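Local coordinates for iron superoxide dismutase (Trypanosoma cruzi, PDB 2GPC), which probably catalyses the dismutation of superoxide to hydrogen peroxide and molecular oxygen at a mononuclear iron centre, at residues G86-P90 and W182-W187; L153-L157 and V190-L194; M1-P5 and V36-N40; P5-Y11 and V24-D29. One frame throughout, in Å; residues are numbered along the deposited sequence.

Contact 1 of 4, residues G86-P90 and W182-W187; sequences GGGEP and WNVVNW
The glycine-rich linker of the iron/manganese superoxide dismutase fold, running from helix 63-80 to helix 92-102, lies here against the turn between helices 174-184 and 187-193, with P90 on W187 and G87 on V185. P90 lays its ring over one face of the W187 indole: CD stands 3.9 Å from the centroid of the six-membered ring, a CH-pi contact, while CB reaches the ring junction. The other face is filled by V185 CG1, so the indole is sandwiched between proline and valine. Its position follows from chi1 of -62°, which sets CG beside the backbone N and turns the ring toward the linker. Main chain joins main chain where G87 N donates to V185 O at 2.9 Å, nearly straight at 168°. G86 CA and G87 CA lie directly against the carbonyl oxygens of V185 and W182, G87 CA to W182 O being a CA-H...O contact of 3.2 Å; the backbone angles of G87 by themselves call for glycine. Two waters complete the seam, one accepting from G88 N and N183 ND2, the other donating to G88 O and W182 O. F108, V94 and I98 pack around W187 from helices 105-118 and 92-102. W187 NE1 gives its hydrogen to G88 O at 3.0 Å, approaching from above the carbonyl plane and bent to 146°.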
loop_
_atom_site.group_PDB
_atom_site.type_symbol
_atom_site.label_atom_id
_atom_site.label_comp_id
_atom_site.label_asym_id
_atom_site.label_seq_id
_atom_site.Cartn_x
_atom_site.Cartn_y
_atom_site.Cartn_z
ATOM N N GLY A 86 13.314 18.254 -16.116
ATOM C CA GLY A 86 12.700 18.984 -15.024
ATOM C C GLY A 86 13.639 19.038 -13.840
ATOM O O GLY A 86 14.861 18.940 -13.996
ATOM N N GLY A 87 13.066 19.179 -12.651
ATOM C CA GLY A 87 13.834 19.296 -11.426
ATOM C C GLY A 87 14.179 20.731 -11.098
ATOM O O GLY A 87 13.735 21.656 -11.766
ATOM N N GLY A 88 14.977 20.912 -10.052
ATOM C CA GLY A 88 15.371 22.237 -9.608
ATOM C C GLY A 88 14.191 23.028 -9.081
ATOM O O GLY A 88 13.174 22.450 -8.691
ATOM N N GLU A 89 14.329 24.349 -9.073
ATOM C CA GLU A 89 13.304 25.246 -8.542
ATOM C C GLU A 89 12.503 25.839 -9.683
ATOM O O GLU A 89 13.052 26.073 -10.763
ATOM C CB GLU A 89 13.951 26.382 -7.737
ATOM C CG GLU A 89 14.644 25.914 -6.466
ATOM C CD GLU A 89 14.842 27.015 -5.437
ATOM O OE1 GLU A 89 14.272 28.120 -5.603
ATOM O OE2 GLU A 89 15.562 26.763 -4.440
ATOM N N PRO A 90 11.219 26.104 -9.463
ATOM C CA PRO A 90 10.415 26.779 -10.487
ATOM C C PRO A 90 10.795 28.260 -10.564
ATOM O O PRO A 90 11.392 28.780 -9.612
ATOM C CB PRO A 90 8.982 26.606 -9.984
ATOM C CG PRO A 90 9.094 26.478 -8.528
ATOM C CD PRO A 90 10.439 25.827 -8.245
ATOM N N TRP A 182 12.092 14.889 -6.858
ATOM C CA TRP A 182 12.427 16.314 -6.925
ATOM C C TRP A 182 13.329 16.624 -8.111
ATOM O O TRP A 182 13.241 17.711 -8.684
ATOM C CB TRP A 182 13.058 16.827 -5.626
ATOM C CG TRP A 182 12.097 16.920 -4.479
ATOM C CD1 TRP A 182 12.177 16.252 -3.299
ATOM C CD2 TRP A 182 10.917 17.732 -4.403
ATOM N NE1 TRP A 182 11.123 16.595 -2.491
ATOM C CE2 TRP A 182 10.332 17.500 -3.145
ATOM C CE3 TRP A 182 10.292 18.637 -5.277
ATOM C CZ2 TRP A 182 9.158 18.127 -2.738
ATOM C CZ3 TRP A 182 9.130 19.259 -4.873
ATOM C CH2 TRP A 182 8.572 19.000 -3.611
ATOM N N ASN A 183 14.178 15.677 -8.486
ATOM C CA ASN A 183 15.070 15.856 -9.627
ATOM C C ASN A 183 14.360 15.773 -10.971
ATOM O O ASN A 183 14.960 16.098 -11.987
ATOM C CB ASN A 183 16.211 14.823 -9.602
ATOM C CG ASN A 183 17.220 15.085 -8.509
ATOM O OD1 ASN A 183 17.973 14.184 -8.116
ATOM N ND2 ASN A 183 17.261 16.315 -8.018
ATOM N N VAL A 184 13.100 15.327 -10.983
ATOM C CA VAL A 184 12.344 15.210 -12.230
ATOM C C VAL A 184 11.003 15.962 -12.266
ATOM O O VAL A 184 10.255 15.814 -13.228
ATOM C CB VAL A 184 12.114 13.719 -12.622
ATOM C CG1 VAL A 184 13.437 13.029 -12.896
ATOM C CG2 VAL A 184 11.311 12.974 -11.568
ATOM N N VAL A 185 10.715 16.791 -11.268
ATOM C CA VAL A 185 9.439 17.535 -11.250
ATOM C C VAL A 185 9.307 18.387 -12.505
ATOM O O VAL A 185 10.216 19.121 -12.856
ATOM C CB VAL A 185 9.301 18.461 -10.015
ATOM C CG1 VAL A 185 8.047 19.365 -10.135
ATOM C CG2 VAL A 185 9.224 17.658 -8.763
ATOM N N ASN A 186 8.155 18.287 -13.157
ATOM C CA ASN A 186 7.867 19.019 -14.377
ATOM C C ASN A 186 7.160 20.329 -14.032
ATOM O O ASN A 186 5.928 20.406 -14.025
ATOM C CB ASN A 186 6.999 18.144 -15.296
ATOM C CG ASN A 186 6.832 18.725 -16.676
ATOM O OD1 ASN A 186 7.174 19.877 -16.923
ATOM N ND2 ASN A 186 6.295 17.924 -17.593
ATOM N N TRP A 187 7.947 21.361 -13.734
ATOM C CA TRP A 187 7.377 22.675 -13.407
ATOM C C TRP A 187 6.573 23.263 -14.569
ATOM O O TRP A 187 5.659 24.040 -14.344
ATOM C CB TRP A 187 8.466 23.654 -12.949
ATOM C CG TRP A 187 9.138 23.180 -11.713
ATOM C CD1 TRP A 187 10.433 22.797 -11.587
ATOM C CD2 TRP A 187 8.526 22.951 -10.435
ATOM N NE1 TRP A 187 10.683 22.380 -10.301
ATOM C CE2 TRP A 187 9.528 22.465 -9.570
ATOM C CE3 TRP A 187 7.240 23.144 -9.922
ATOM C CZ2 TRP A 187 9.282 22.157 -8.231
ATOM C CZ3 TRP A 187 6.993 22.831 -8.595
ATOM C CH2 TRP A 187 8.008 22.348 -7.765
HETATM O O HOH W 1 16.889 18.957 -9.038
HETATM O O HOH W 2 12.662 20.177 -7.443
#

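Contact 2 of 4, residues L153-L157 and V190-L194; sequences LKPLL and VERQL
The C-terminal carboxylate is tied down here: K154 NZ of strand 153-160 forms a salt bridge with L194 OXT at 3.0 Å. K129 of strand 123-130 makes a long, weak ion pair with the same OXT. Chi1 of -174° carries K154 CG away from the backbone N, and further bends at chi2, chi3 and chi4 lead the chain past Q193 O, to which NZ adds a weak hydrogen bond of 3.4 Å. The positive charge thus sits at the C-terminal end of helix 187-193, where it probably offsets the carboxylate and the helix dipole. Beside this polar group, L156 CD2 lies 3.6 Å from Q193 CB, the two side chains running past each other in opposite senses, and L156 CD1 touches L194 CD2 at 4.0 Å. One turn earlier in the helix, V190 sets CG1 against L156 CB, and CG2 reaches L157 CD1 at 3.8 Å. Q193 CB rests against P155 O at 3.4 Å; beyond it the bend at chi2 (-48°) brings OE1 round to a water that also donates to P155 O, 2.7 Å from each. L156 and L157 both face L127 in a classic beta bulge. Strand 153-160, within this chain an outer strand of the three-stranded antiparallel sheet, has strand 123-130 beside it and the last helix against it, while L194 also meets K93, V94 and E97 of helix 92-102.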
loop_
_atom_site.group_PDB
_atom_site.type_symbol
_atom_site.label_atom_id
_atom_site.label_comp_id
_atom_site.label_asym_id
_atom_site.label_seq_id
_atom_site.Cartn_x
_atom_site.Cartn_y
_atom_site.Cartn_z
ATOM N N LEU A 153 -10.214 21.938 -5.161
ATOM C CA LEU A 153 -8.776 21.656 -5.105
ATOM C C LEU A 153 -8.206 21.281 -6.467
ATOM O O LEU A 153 -8.142 20.086 -6.806
ATOM C CB LEU A 153 -8.497 20.522 -4.114
ATOM C CG LEU A 153 -8.946 20.690 -2.670
ATOM C CD1 LEU A 153 -8.506 19.477 -1.864
ATOM C CD2 LEU A 153 -8.412 21.977 -2.046
ATOM N N LYS A 154 -7.781 22.283 -7.238
ATOM C CA LYS A 154 -7.184 22.053 -8.552
ATOM C C LYS A 154 -5.809 21.375 -8.437
ATOM O O LYS A 154 -4.897 21.907 -7.803
ATOM C CB LYS A 154 -7.047 23.366 -9.326
ATOM C CG LYS A 154 -6.560 23.202 -10.764
ATOM C CD LYS A 154 -7.280 24.137 -11.740
ATOM C CE LYS A 154 -7.078 25.611 -11.388
ATOM N NZ LYS A 154 -6.990 26.471 -12.625
ATOM N N PRO A 155 -5.653 20.203 -9.038
ATOM C CA PRO A 155 -4.381 19.483 -8.941
ATOM C C PRO A 155 -3.277 20.142 -9.771
ATOM O O PRO A 155 -3.499 20.529 -10.914
ATOM C CB PRO A 155 -4.722 18.078 -9.442
ATOM C CG PRO A 155 -5.939 18.217 -10.255
ATOM C CD PRO A 155 -6.661 19.455 -9.809
ATOM N N LEU A 156 -2.102 20.283 -9.168
ATOM C CA LEU A 156 -0.939 20.855 -9.842
ATOM C C LEU A 156 0.199 19.852 -10.054
ATOM O O LEU A 156 0.898 19.913 -11.066
ATOM C CB LEU A 156 -0.408 22.045 -9.047
ATOM C CG LEU A 156 -1.385 23.193 -8.761
ATOM C CD1 LEU A 156 -0.625 24.330 -8.089
ATOM C CD2 LEU A 156 -2.095 23.680 -9.994
ATOM N N LEU A 157 0.374 18.943 -9.102
ATOM C CA LEU A 157 1.498 18.016 -9.083
ATOM C C LEU A 157 1.127 16.820 -8.219
ATOM O O LEU A 157 0.475 16.988 -7.205
ATOM C CB LEU A 157 2.721 18.706 -8.454
ATOM C CG LEU A 157 4.075 18.014 -8.432
ATOM C CD1 LEU A 157 4.675 17.972 -9.832
ATOM C CD2 LEU A 157 5.031 18.736 -7.475
ATOM N N VAL A 190 3.115 21.980 -14.035
ATOM C CA VAL A 190 2.527 22.686 -12.903
ATOM C C VAL A 190 1.997 24.060 -13.353
ATOM O O VAL A 190 0.866 24.428 -13.036
ATOM C CB VAL A 190 3.539 22.846 -11.730
ATOM C CG1 VAL A 190 2.932 23.640 -10.578
ATOM C CG2 VAL A 190 4.022 21.478 -11.236
ATOM N N GLU A 191 2.801 24.789 -14.114
ATOM C CA GLU A 191 2.402 26.101 -14.608
ATOM C C GLU A 191 1.136 26.020 -15.462
ATOM O O GLU A 191 0.269 26.868 -15.346
ATOM C CB GLU A 191 3.527 26.742 -15.414
ATOM C CG GLU A 191 3.234 28.175 -15.824
ATOM C CD GLU A 191 4.424 28.865 -16.464
ATOM O OE1 GLU A 191 5.505 28.257 -16.554
ATOM O OE2 GLU A 191 4.274 30.031 -16.891
ATOM N N ARG A 192 1.039 24.992 -16.303
ATOM C CA ARG A 192 -0.147 24.759 -17.139
ATOM C C ARG A 192 -1.437 24.517 -16.350
ATOM O O ARG A 192 -2.531 24.810 -16.838
ATOM C CB ARG A 192 0.092 23.555 -18.054
ATOM C CG ARG A 192 0.935 23.863 -19.293
ATOM C CD ARG A 192 0.974 22.708 -20.301
ATOM N NE ARG A 192 1.719 21.555 -19.788
ATOM C CZ ARG A 192 2.990 21.250 -20.090
ATOM N NH1 ARG A 192 3.711 21.995 -20.921
ATOM N NH2 ARG A 192 3.547 20.168 -19.557
ATOM N N GLN A 193 -1.311 23.959 -15.151
ATOM C CA GLN A 193 -2.471 23.667 -14.299
ATOM C C GLN A 193 -2.960 24.842 -13.441
ATOM O O GLN A 193 -4.042 24.757 -12.861
ATOM C CB GLN A 193 -2.159 22.506 -13.347
ATOM C CG GLN A 193 -1.564 21.270 -13.994
ATOM C CD GLN A 193 -2.312 20.814 -15.219
ATOM O OE1 GLN A 193 -3.535 20.674 -15.182
ATOM N NE2 GLN A 193 -1.582 20.564 -16.310
ATOM N N LEU A 194 -2.153 25.895 -13.312
ATOM C CA LEU A 194 -2.490 27.038 -12.447
ATOM C C LEU A 194 -3.828 27.676 -12.801
ATOM O O LEU A 194 -4.129 27.856 -13.985
ATOM C CB LEU A 194 -1.415 28.122 -12.520
ATOM C CG LEU A 194 -0.121 27.906 -11.748
ATOM C CD1 LEU A 194 0.782 29.101 -11.943
ATOM C CD2 LEU A 194 -0.393 27.676 -10.270
ATOM O OXT LEU A 194 -4.566 28.019 -11.868
HETATM O O HOH W 3 -5.180 20.439 -13.019
#

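Contact 3 of 4, residues M1-P5 and V36-N40; sequences MFSIP and VTKLN
In the alpha-hairpin domain of the superoxide dismutase fold, the extended N-terminal segment lies across helix 21-44, N40 gripping the main chain of F2, whose ring meets L39. The N40 amide works as a two-pronged bump against that main chain: OD1 accepts from F2 N at 3.0 Å, in its carbonyl plane on a lone pair, and ND2 donates to F2 O. Holding both prongs fixes the rotation of the amide, its plane 22° from that of the F2 ring. L39 CD2 rests over one face of that ring, 3.9 Å from its centroid and offset toward the rim, while I54 and I57 of helix 54-60 also pack against F2. M1 curls round the outside, a bend at chi3 (65°) bringing CE back to the N40 side chain at a doubtfully short distance. V36 is a forked knob whose branches go separate ways: CG1 nudges the F2 carbonyl oxygen at 3.4 Å, whereas CG2 enters the hollow beside I4, a residue that also touches I72 of helix 63-80. The fit there is tight, with I4 CG2 and V36 CG2 only 3.5 Å apart. The straighter of the amide bonds is N40 ND2 to F2 O, 3.1 Å and 168° at the hydrogen.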
loop_
_atom_site.group_PDB
_atom_site.type_symbol
_atom_site.label_atom_id
_atom_site.label_comp_id
_atom_site.label_asym_id
_atom_site.label_seq_id
_atom_site.Cartn_x
_atom_site.Cartn_y
_atom_site.Cartn_z
ATOM N N MET A 1 -13.989 2.791 -26.169
ATOM C CA MET A 1 -13.506 2.209 -24.878
ATOM C C MET A 1 -12.399 3.058 -24.236
ATOM O O MET A 1 -11.766 3.887 -24.901
ATOM C CB MET A 1 -13.047 0.765 -25.092
ATOM C CG MET A 1 -14.235 -0.180 -25.311
ATOM S SD MET A 1 -13.847 -1.924 -25.319
ATOM C CE MET A 1 -13.324 -2.189 -23.753
ATOM N N PHE A 2 -12.177 2.868 -22.935
ATOM C CA PHE A 2 -11.196 3.675 -22.217
ATOM C C PHE A 2 -9.783 3.311 -22.644
ATOM O O PHE A 2 -9.455 2.131 -22.830
ATOM C CB PHE A 2 -11.336 3.525 -20.700
ATOM C CG PHE A 2 -12.640 4.021 -20.165
ATOM C CD1 PHE A 2 -12.904 5.380 -20.100
ATOM C CD2 PHE A 2 -13.616 3.128 -19.740
ATOM C CE1 PHE A 2 -14.115 5.844 -19.609
ATOM C CE2 PHE A 2 -14.830 3.582 -19.249
ATOM C CZ PHE A 2 -15.079 4.941 -19.181
ATOM N N SER A 3 -8.966 4.339 -22.829
ATOM C CA SER A 3 -7.535 4.164 -23.030
ATOM C C SER A 3 -6.783 5.246 -22.262
ATOM O O SER A 3 -7.389 6.176 -21.718
ATOM C CB SER A 3 -7.170 4.185 -24.519
ATOM O OG SER A 3 -7.335 5.481 -25.061
ATOM N N ILE A 4 -5.469 5.099 -22.189
ATOM C CA ILE A 4 -4.615 6.111 -21.581
ATOM C C ILE A 4 -3.546 6.557 -22.566
ATOM O O ILE A 4 -3.103 5.773 -23.425
ATOM C CB ILE A 4 -3.954 5.608 -20.284
ATOM C CG1 ILE A 4 -3.232 4.275 -20.517
ATOM C CG2 ILE A 4 -5.004 5.519 -19.157
ATOM C CD1 ILE A 4 -2.372 3.842 -19.337
ATOM N N PRO A 5 -3.123 7.814 -22.436
ATOM C CA PRO A 5 -2.068 8.342 -23.298
ATOM C C PRO A 5 -0.741 7.610 -23.032
ATOM O O PRO A 5 -0.564 7.074 -21.933
ATOM C CB PRO A 5 -1.967 9.820 -22.894
ATOM C CG PRO A 5 -3.145 10.106 -22.014
ATOM C CD PRO A 5 -3.614 8.816 -21.469
ATOM N N VAL A 36 -6.941 0.216 -16.576
ATOM C CA VAL A 36 -7.702 0.467 -17.795
ATOM C C VAL A 36 -8.438 -0.806 -18.254
ATOM O O VAL A 36 -9.625 -0.757 -18.579
ATOM C CB VAL A 36 -6.794 0.987 -18.939
ATOM C CG1 VAL A 36 -7.573 1.114 -20.236
ATOM C CG2 VAL A 36 -6.165 2.315 -18.568
ATOM N N THR A 37 -7.733 -1.936 -18.259
ATOM C CA THR A 37 -8.316 -3.225 -18.614
ATOM C C THR A 37 -9.503 -3.562 -17.698
ATOM O O THR A 37 -10.587 -3.895 -18.174
ATOM C CB THR A 37 -7.228 -4.317 -18.549
ATOM O OG1 THR A 37 -6.227 -4.037 -19.540
ATOM C CG2 THR A 37 -7.786 -5.714 -18.905
ATOM N N LYS A 38 -9.307 -3.409 -16.394
ATOM C CA LYS A 38 -10.341 -3.706 -15.403
ATOM C C LYS A 38 -11.564 -2.790 -15.538
ATOM O O LYS A 38 -12.695 -3.240 -15.391
ATOM C CB LYS A 38 -9.764 -3.637 -13.978
ATOM C CG LYS A 38 -8.909 -4.854 -13.604
ATOM C CD LYS A 38 -8.336 -4.773 -12.180
ATOM C CE LYS A 38 -6.985 -4.056 -12.146
ATOM N NZ LYS A 38 -6.171 -4.363 -10.935
ATOM N N LEU A 39 -11.345 -1.518 -15.853
ATOM C CA LEU A 39 -12.462 -0.576 -16.029
ATOM C C LEU A 39 -13.285 -0.888 -17.294
ATOM O O LEU A 39 -14.509 -0.763 -17.293
ATOM C CB LEU A 39 -11.949 0.864 -16.098
ATOM C CG LEU A 39 -13.039 1.948 -16.156
ATOM C CD1 LEU A 39 -14.015 1.812 -14.978
ATOM C CD2 LEU A 39 -12.429 3.336 -16.188
ATOM N N ASN A 40 -12.596 -1.251 -18.368
ATOM C CA ASN A 40 -13.235 -1.704 -19.602
ATOM C C ASN A 40 -14.084 -2.969 -19.381
ATOM O O ASN A 40 -15.200 -3.065 -19.881
ATOM C CB ASN A 40 -12.184 -1.921 -20.699
ATOM C CG ASN A 40 -11.788 -0.624 -21.401
ATOM O OD1 ASN A 40 -12.597 0.295 -21.537
ATOM N ND2 ASN A 40 -10.539 -0.540 -21.830
#

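Contact 4 of 4, residues P5-Y11 and V24-D29; sequences PPLPWGY and VTLHYD. With FE2 (Fe (II) ion), chain C.
Two tyrosine hydroxyls bind the N-terminal loop to helix 21-44. Y11 OH donates to D29 OD1 at 2.5 Å, a short bond that uses the syn lone pair of the carboxylate, whose plane is turned 68° from the Y11 ring. In the other sense, Y28 OH of the helix donates to P5 O at 2.7 Å, reaching the carbonyl from above its plane. With chi1 of -175°, the Y28 ring leaves the helix toward the loop, where L7 lies over one face: CG is 4.1 Å from the centroid, and CD2 comes to 3.5 Å from Y28 CD1. L7 also sends CD1 against V24 CG1, a tight 3.4 Å, and the edge of the W9 indole reaches the same valine methyl through CZ3. Y11 runs across T25 at about a right angle; T25 OG1 touches its CD2 but spends its hydrogen bond on K21 O. W79 of helix 63-80 packs on both L7 and Y28, and its carbonyl accepts from W9 NE1. The helix turn bearing V24 and Y28 also carries H27, whose NE2 binds the iron at 2.1 Å, alongside H75, D160, H164 and a water at 2.3 Å. The chemistry implies an indirect link to the metal: hydrogen bonds from the two tyrosine hydroxyls and aliphatic packing fasten the neighbours of the ligand, consistent with a second-shell role in positioning this part of the helix.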
loop_
_atom_site.group_PDB
_atom_site.type_symbol
_atom_site.label_atom_id
_atom_site.label_comp_id
_atom_site.label_asym_id
_atom_site.label_seq_id
_atom_site.Cartn_x
_atom_site.Cartn_y
_atom_site.Cartn_z
ATOM N N PRO A 5 -3.123 7.814 -22.436
ATOM C CA PRO A 5 -2.068 8.342 -23.298
ATOM C C PRO A 5 -0.741 7.610 -23.032
ATOM O O PRO A 5 -0.564 7.074 -21.933
ATOM C CB PRO A 5 -1.967 9.820 -22.894
ATOM C CG PRO A 5 -3.145 10.106 -22.014
ATOM C CD PRO A 5 -3.614 8.816 -21.469
ATOM N N PRO A 6 0.156 7.569 -24.016
ATOM C CA PRO A 6 1.493 7.017 -23.792
ATOM C C PRO A 6 2.253 7.837 -22.746
ATOM O O PRO A 6 1.916 9.003 -22.495
ATOM C CB PRO A 6 2.179 7.120 -25.180
ATOM C CG PRO A 6 1.313 7.976 -26.036
ATOM C CD PRO A 6 -0.041 8.020 -25.406
ATOM N N LEU A 7 3.255 7.221 -22.131
ATOM C CA LEU A 7 4.220 7.955 -21.317
ATOM C C LEU A 7 4.695 9.169 -22.119
ATOM O O LEU A 7 5.005 9.029 -23.304
ATOM C CB LEU A 7 5.402 7.057 -20.942
ATOM C CG LEU A 7 5.140 5.906 -19.960
ATOM C CD1 LEU A 7 6.363 4.992 -19.881
ATOM C CD2 LEU A 7 4.768 6.404 -18.563
ATOM N N PRO A 8 4.740 10.361 -21.513
ATOM C CA PRO A 8 5.182 11.543 -22.259
ATOM C C PRO A 8 6.635 11.440 -22.735
ATOM O O PRO A 8 6.964 12.028 -23.760
ATOM C CB PRO A 8 5.015 12.688 -21.247
ATOM C CG PRO A 8 4.047 12.174 -20.232
ATOM C CD PRO A 8 4.388 10.704 -20.120
ATOM N N TRP A 9 7.464 10.668 -22.031
ATOM C CA TRP A 9 8.914 10.649 -22.258
ATOM C C TRP A 9 9.469 9.230 -22.519
ATOM O O TRP A 9 10.681 9.022 -22.534
ATOM C CB TRP A 9 9.639 11.344 -21.075
ATOM C CG TRP A 9 8.837 11.327 -19.816
ATOM C CD1 TRP A 9 8.159 12.374 -19.257
ATOM C CD2 TRP A 9 8.587 10.193 -18.970
ATOM N NE1 TRP A 9 7.503 11.959 -18.124
ATOM C CE2 TRP A 9 7.755 10.626 -17.919
ATOM C CE3 TRP A 9 8.991 8.855 -18.992
ATOM C CZ2 TRP A 9 7.322 9.775 -16.902
ATOM C CZ3 TRP A 9 8.562 8.003 -17.977
ATOM C CH2 TRP A 9 7.740 8.469 -16.944
ATOM N N GLY A 10 8.580 8.263 -22.745
ATOM C CA GLY A 10 8.976 6.909 -23.090
ATOM C C GLY A 10 9.403 6.091 -21.888
ATOM O O GLY A 10 9.754 6.643 -20.846
ATOM N N TYR A 11 9.404 4.772 -22.043
ATOM C CA TYR A 11 9.702 3.856 -20.940
ATOM C C TYR A 11 11.055 4.119 -20.248
ATOM O O TYR A 11 11.149 4.025 -19.017
ATOM C CB TYR A 11 9.627 2.394 -21.424
ATOM C CG TYR A 11 8.235 1.898 -21.768
ATOM C CD1 TYR A 11 7.786 1.868 -23.081
ATOM C CD2 TYR A 11 7.371 1.449 -20.775
ATOM C CE1 TYR A 11 6.512 1.394 -23.396
ATOM C CE2 TYR A 11 6.105 0.994 -21.071
ATOM C CZ TYR A 11 5.677 0.953 -22.384
ATOM O OH TYR A 11 4.414 0.491 -22.684
ATOM N N VAL A 24 9.566 1.779 -14.510
ATOM C CA VAL A 24 8.547 2.516 -15.234
ATOM C C VAL A 24 7.667 1.559 -16.033
ATOM O O VAL A 24 6.455 1.715 -16.051
ATOM C CB VAL A 24 9.177 3.584 -16.156
ATOM C CG1 VAL A 24 8.154 4.125 -17.159
ATOM C CG2 VAL A 24 9.766 4.710 -15.316
ATOM N N THR A 25 8.277 0.560 -16.659
ATOM C CA THR A 25 7.547 -0.407 -17.490
ATOM C C THR A 25 6.524 -1.209 -16.699
ATOM O O THR A 25 5.380 -1.348 -17.124
ATOM C CB THR A 25 8.530 -1.362 -18.207
ATOM O OG1 THR A 25 9.296 -0.614 -19.160
ATOM C CG2 THR A 25 7.791 -2.389 -19.050
ATOM N N LEU A 26 6.939 -1.757 -15.563
ATOM C CA LEU A 26 6.015 -2.471 -14.689
ATOM C C LEU A 26 4.905 -1.539 -14.230
ATOM O O LEU A 26 3.728 -1.886 -14.283
ATOM C CB LEU A 26 6.745 -3.059 -13.476
ATOM C CG LEU A 26 7.643 -4.263 -13.751
ATOM C CD1 LEU A 26 8.558 -4.454 -12.568
ATOM C CD2 LEU A 26 6.850 -5.536 -14.034
ATOM N N HIS A 27 5.281 -0.348 -13.782
ATOM C CA HIS A 27 4.306 0.604 -13.255
ATOM C C HIS A 27 3.259 0.988 -14.330
ATOM O O HIS A 27 2.063 1.005 -14.046
ATOM C CB HIS A 27 5.041 1.818 -12.661
ATOM C CG HIS A 27 4.221 2.649 -11.725
ATOM N ND1 HIS A 27 4.699 3.820 -11.179
ATOM C CD2 HIS A 27 2.968 2.484 -11.227
ATOM C CE1 HIS A 27 3.775 4.345 -10.387
ATOM N NE2 HIS A 27 2.715 3.555 -10.401
ATOM N N TYR A 28 3.693 1.207 -15.569
ATOM C CA TYR A 28 2.792 1.622 -16.646
ATOM C C TYR A 28 2.043 0.442 -17.269
ATOM O O TYR A 28 0.819 0.469 -17.379
ATOM C CB TYR A 28 3.571 2.386 -17.741
ATOM C CG TYR A 28 2.696 2.953 -18.836
ATOM C CD1 TYR A 28 2.102 4.209 -18.697
ATOM C CD2 TYR A 28 2.443 2.233 -20.001
ATOM C CE1 TYR A 28 1.287 4.736 -19.687
ATOM C CE2 TYR A 28 1.625 2.755 -21.013
ATOM C CZ TYR A 28 1.046 4.010 -20.845
ATOM O OH TYR A 28 0.230 4.548 -21.826
ATOM N N ASP A 29 2.772 -0.584 -17.693
ATOM C CA ASP A 29 2.170 -1.711 -18.417
ATOM C C ASP A 29 1.331 -2.618 -17.514
ATOM O O ASP A 29 0.302 -3.136 -17.952
ATOM C CB ASP A 29 3.229 -2.586 -19.115
ATOM C CG ASP A 29 3.815 -1.950 -20.376
ATOM O OD1 ASP A 29 3.299 -0.923 -20.907
ATOM O OD2 ASP A 29 4.813 -2.458 -20.914
HETATM FE FE FE2 C . 1.054 3.590 -9.047
HETATM O O HOH W 4 -0.509 3.958 -7.444
#

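How the contacts relate
Contacts 3 and 4 form a continuous run: they share P5, both use helix 21-44, and I4 CD1 meets Y28 OH at 3.7 Å, with centres 15 Å apart. Contacts 1 and 2 use successive helices, 174-184 and 187-193, and touch where V185 CG1 meets L157 CD1 at 3.7 Å; their segments alternate along the chain. Contacts 1 and 4 approach to about 6 Å between nearest atoms, contacts 2 and 4 to about 8 Å, and contacts 1 and 3 lie on opposite sides of the chain's centre. Contact 4 includes iron ligand H27, and strand 153-160 of contact 2 ends at ligand D160, so both halves of the fold supply the metal site.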